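Local structure of protein Rv1364c/MT1410 (Mycobacterium tuberculosis, 3KE6) at residues I302-G313 and A336-W344. The protein joins a PP2C-type phosphatase (RsbU) domain to an RsbW-like kinase domain and probably regulates a sigma factor through phosphorylation. Sequence-based numbering, arbitrary orientation.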
loop_
_atom_site.group_PDB
_atom_site.type_symbol
_atom_site.label_atom_id
_atom_site.label_comp_id
_atom_site.label_asym_id
_atom_site.label_seq_id
_atom_site.Cartn_x
_atom_site.Cartn_y
_atom_site.Cartn_z
ATOM N N ILE A 302 2.867 19.029 13.668
ATOM C CA ILE A 302 1.795 20.006 13.556
ATOM C C ILE A 302 1.502 20.634 14.892
ATOM O O ILE A 302 1.272 21.845 14.955
ATOM C CB ILE A 302 0.541 19.367 12.924
ATOM C CG1 ILE A 302 0.894 18.944 11.484
ATOM C CG2 ILE A 302 -0.634 20.307 12.938
ATOM C CD1 ILE A 302 -0.305 18.732 10.603
ATOM N N SER A 303 1.536 19.835 15.957
ATOM C CA SER A 303 1.356 20.354 17.293
ATOM C C SER A 303 2.394 21.444 17.561
ATOM O O SER A 303 2.087 22.488 18.113
ATOM C CB SER A 303 1.489 19.213 18.305
ATOM O OG SER A 303 1.253 19.659 19.641
ATOM N N GLU A 304 3.631 21.222 17.134
ATOM C CA GLU A 304 4.677 22.194 17.406
ATOM C C GLU A 304 4.487 23.462 16.568
ATOM O O GLU A 304 4.733 24.583 17.058
ATOM C CB GLU A 304 6.077 21.581 17.250
ATOM C CG GLU A 304 6.556 20.794 18.494
ATOM C CD GLU A 304 6.615 21.633 19.787
ATOM O OE1 GLU A 304 7.595 22.405 19.963
ATOM O OE2 GLU A 304 5.701 21.505 20.650
ATOM N N PHE A 305 3.999 23.298 15.341
ATOM C CA PHE A 305 3.693 24.443 14.495
ATOM C C PHE A 305 2.622 25.299 15.137
ATOM O O PHE A 305 2.704 26.515 15.117
ATOM C CB PHE A 305 3.166 24.003 13.132
ATOM C CG PHE A 305 4.188 23.365 12.232
ATOM C CD1 PHE A 305 5.534 23.537 12.426
ATOM C CD2 PHE A 305 3.759 22.601 11.128
ATOM C CE1 PHE A 305 6.451 22.945 11.557
ATOM C CE2 PHE A 305 4.668 22.000 10.251
ATOM C CZ PHE A 305 6.017 22.173 10.466
ATOM N N VAL A 306 1.593 24.662 15.685
ATOM C CA VAL A 306 0.512 25.403 16.313
ATOM C C VAL A 306 1.039 26.093 17.543
ATOM O O VAL A 306 0.804 27.284 17.697
ATOM C CB VAL A 306 -0.688 24.525 16.690
ATOM C CG1 VAL A 306 -1.696 25.323 17.518
ATOM C CG2 VAL A 306 -1.350 23.926 15.425
ATOM N N GLU A 307 1.769 25.366 18.398
ATOM C CA GLU A 307 2.334 25.965 19.626
ATOM C C GLU A 307 3.270 27.148 19.304
ATOM O O GLU A 307 3.203 28.193 19.964
ATOM C CB GLU A 307 3.089 24.942 20.474
ATOM C CG GLU A 307 2.260 23.768 20.989
ATOM C CD GLU A 307 1.628 23.979 22.371
ATOM O OE1 GLU A 307 1.315 25.133 22.740
ATOM O OE2 GLU A 307 1.415 22.962 23.082
ATOM N N ASN A 308 4.114 26.984 18.290
ATOM C CA ASN A 308 4.995 28.050 17.853
ATOM C C ASN A 308 4.213 29.264 17.342
ATOM O O ASN A 308 4.592 30.405 17.584
ATOM C CB ASN A 308 5.935 27.548 16.745
ATOM C CG ASN A 308 7.026 26.588 17.266
ATOM O OD1 ASN A 308 7.393 26.610 18.446
ATOM N ND2 ASN A 308 7.552 25.758 16.370
ATOM N N ALA A 309 3.123 29.018 16.638
ATOM C CA ALA A 309 2.268 30.078 16.146
ATOM C C ALA A 309 1.687 30.867 17.309
ATOM O O ALA A 309 1.683 32.084 17.307
ATOM C CB ALA A 309 1.146 29.479 15.296
ATOM N N VAL A 310 1.209 30.158 18.319
ATOM C CA VAL A 310 0.621 30.802 19.481
ATOM C C VAL A 310 1.627 31.604 20.289
ATOM O O VAL A 310 1.361 32.743 20.662
ATOM C CB VAL A 310 -0.021 29.773 20.399
ATOM C CG1 VAL A 310 -0.343 30.411 21.738
ATOM C CG2 VAL A 310 -1.260 29.213 19.730
ATOM N N GLU A 311 2.785 31.016 20.555
ATOM C CA GLU A 311 3.732 31.632 21.468
ATOM C C GLU A 311 4.617 32.666 20.793
ATOM O O GLU A 311 5.133 33.556 21.463
ATOM C CB GLU A 311 4.571 30.558 22.187
ATOM C CG GLU A 311 5.997 30.296 21.670
ATOM C CD GLU A 311 6.734 29.320 22.571
ATOM O OE1 GLU A 311 6.161 28.251 22.847
ATOM O OE2 GLU A 311 7.867 29.616 23.024
ATOM N N HIS A 312 4.779 32.573 19.474
ATOM C CA HIS A 312 5.786 33.378 18.781
ATOM C C HIS A 312 5.343 34.394 17.724
ATOM O O HIS A 312 6.237 35.089 17.248
ATOM C CB HIS A 312 6.800 32.447 18.063
ATOM C CG HIS A 312 7.991 32.067 18.888
ATOM N ND1 HIS A 312 8.914 32.990 19.336
ATOM C CD2 HIS A 312 8.433 30.855 19.306
ATOM C CE1 HIS A 312 9.856 32.366 20.023
ATOM N NE2 HIS A 312 9.590 31.070 20.015
ATOM N N GLY A 313 4.061 34.615 17.384
ATOM C CA GLY A 313 2.927 34.817 18.284
ATOM C C GLY A 313 2.603 36.321 18.361
ATOM O O GLY A 313 2.095 36.779 19.387
ATOM N N ALA A 336 0.372 18.977 4.867
ATOM C CA ALA A 336 -0.319 19.757 5.860
ATOM C C ALA A 336 0.270 21.137 5.928
ATOM O O ALA A 336 1.453 21.328 5.613
ATOM C CB ALA A 336 -0.221 19.090 7.223
ATOM N N SER A 337 -0.549 22.093 6.362
ATOM C CA SER A 337 -0.056 23.435 6.562
ATOM C C SER A 337 -0.691 24.070 7.762
ATOM O O SER A 337 -1.860 23.862 8.049
ATOM C CB SER A 337 -0.304 24.324 5.342
ATOM O OG SER A 337 -1.643 24.260 4.905
ATOM N N VAL A 338 0.118 24.860 8.446
ATOM C CA VAL A 338 -0.303 25.605 9.581
ATOM C C VAL A 338 0.000 27.043 9.224
ATOM O O VAL A 338 1.161 27.414 9.108
ATOM C CB VAL A 338 0.453 25.149 10.818
ATOM C CG1 VAL A 338 0.079 26.006 12.040
ATOM C CG2 VAL A 338 0.172 23.677 11.047
ATOM N N ILE A 339 -1.056 27.826 8.994
ATOM C CA ILE A 339 -0.916 29.225 8.585
ATOM C C ILE A 339 -1.377 30.106 9.726
ATOM O O ILE A 339 -2.476 29.909 10.250
ATOM C CB ILE A 339 -1.758 29.537 7.339
ATOM C CG1 ILE A 339 -1.342 28.629 6.193
ATOM C CG2 ILE A 339 -1.615 31.001 6.975
ATOM C CD1 ILE A 339 -2.059 28.897 4.882
ATOM N N ASP A 340 -0.551 31.062 10.123
ATOM C CA ASP A 340 -0.946 31.994 11.182
ATOM C C ASP A 340 -0.668 33.439 10.775
ATOM O O ASP A 340 -0.111 33.688 9.718
ATOM C CB ASP A 340 -0.266 31.639 12.518
ATOM C CG ASP A 340 1.256 31.929 12.524
ATOM O OD1 ASP A 340 1.632 33.104 12.738
ATOM O OD2 ASP A 340 2.068 30.975 12.348
ATOM N N ARG A 341 -1.055 34.386 11.622
ATOM C CA ARG A 341 -0.966 35.813 11.265
ATOM C C ARG A 341 0.406 36.471 11.505
ATOM O O ARG A 341 0.519 37.698 11.584
ATOM C CB ARG A 341 -2.102 36.592 11.925
ATOM C CG ARG A 341 -3.444 36.238 11.291
ATOM C CD ARG A 341 -4.442 37.342 11.410
ATOM N NE ARG A 341 -5.014 37.385 12.745
ATOM C CZ ARG A 341 -6.205 36.901 13.097
ATOM N NH1 ARG A 341 -7.007 36.325 12.212
ATOM N NH2 ARG A 341 -6.602 37.027 14.358
ATOM N N GLY A 342 1.453 35.649 11.555
ATOM C CA GLY A 342 2.829 36.138 11.559
ATOM C C GLY A 342 3.435 36.039 12.933
ATOM O O GLY A 342 2.815 36.471 13.906
ATOM N N GLN A 343 4.650 35.473 12.988
ATOM C CA GLN A 343 5.416 35.257 14.242
ATOM C C GLN A 343 6.863 35.831 14.166
ATOM O O GLN A 343 7.498 35.767 13.114
ATOM C CB GLN A 343 5.404 33.746 14.614
ATOM C CG GLN A 343 6.250 32.835 13.761
ATOM C CD GLN A 343 5.958 31.364 14.015
ATOM O OE1 GLN A 343 4.854 30.871 13.745
ATOM N NE2 GLN A 343 6.955 30.651 14.518
ATOM N N TRP A 344 7.355 36.414 15.270
ATOM C CA TRP A 344 8.756 36.887 15.369
ATOM C C TRP A 344 9.719 35.698 15.419
ATOM O O TRP A 344 10.209 35.232 14.389
ATOM C CB TRP A 344 8.997 37.756 16.622
ATOM C CG TRP A 344 8.699 39.265 16.545
ATOM C CD1 TRP A 344 8.628 40.119 17.616
ATOM C CD2 TRP A 344 8.440 40.083 15.373
ATOM N NE1 TRP A 344 8.352 41.402 17.195
ATOM C CE2 TRP A 344 8.227 41.408 15.828
ATOM C CE3 TRP A 344 8.368 39.827 13.991
ATOM C CZ2 TRP A 344 7.948 42.469 14.953
ATOM C CZ3 TRP A 344 8.086 40.883 13.126
ATOM C CH2 TRP A 344 7.879 42.185 13.610
#
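Val338 reaches from strand 336-340 into the side of helix 302-312, where its CG2 lies 3.7 Å from Phe305 CB and touches the Phe305 ring at its edge, near the ring plane. The valine stands with CG1 anti to its backbone N (chi1 176°), which sets CG1 against Phe305 CB and, more loosely, Val306, while CG2 also touches Ile302 CG2. One turn back along the helix, Ile302 CD1 meets Ala336 CB. Toward the other end, Ala309 CB lies 3.4 Å from Asp340 OD2. Asp340 OD1 accepts the backbone N-H of Gly342 (N to OD1 2.8 Å) from above the carboxylate plane, closing an Asx turn. Gln343 then lies against the last turn of the helix, its CB over the His312 carbonyl. Trp344 N gives His312 O a weak, bent hydrogen bond (123°) where the helix ends at His312, just before Gly313, which has positive phi. Helix and strand run nearly parallel, 6° apart, with their axes 8.8 Å from each other. Around them, Met360 and Ala361 of helix 358-362 pack on Phe305, Val277 and Leu281 of helix 273-288 on Ile302, and strands 322-328 and 376-391 flank the strand. In this helix-on-sheet layer of the histidine kinase-like ATPase fold, Glu304 and Asn308 fit the N box and Asp340-Arg341-Gly342 the start of the G1 box, whose aspartate recognises adenine in relatives; the contact brings the two motifs together. It is apolar from Ala336 to Val338 and turns polar from Asp340, the last strand residue, onward: OD1 is held by the Gly342 N-H while OD2 lies against the helix.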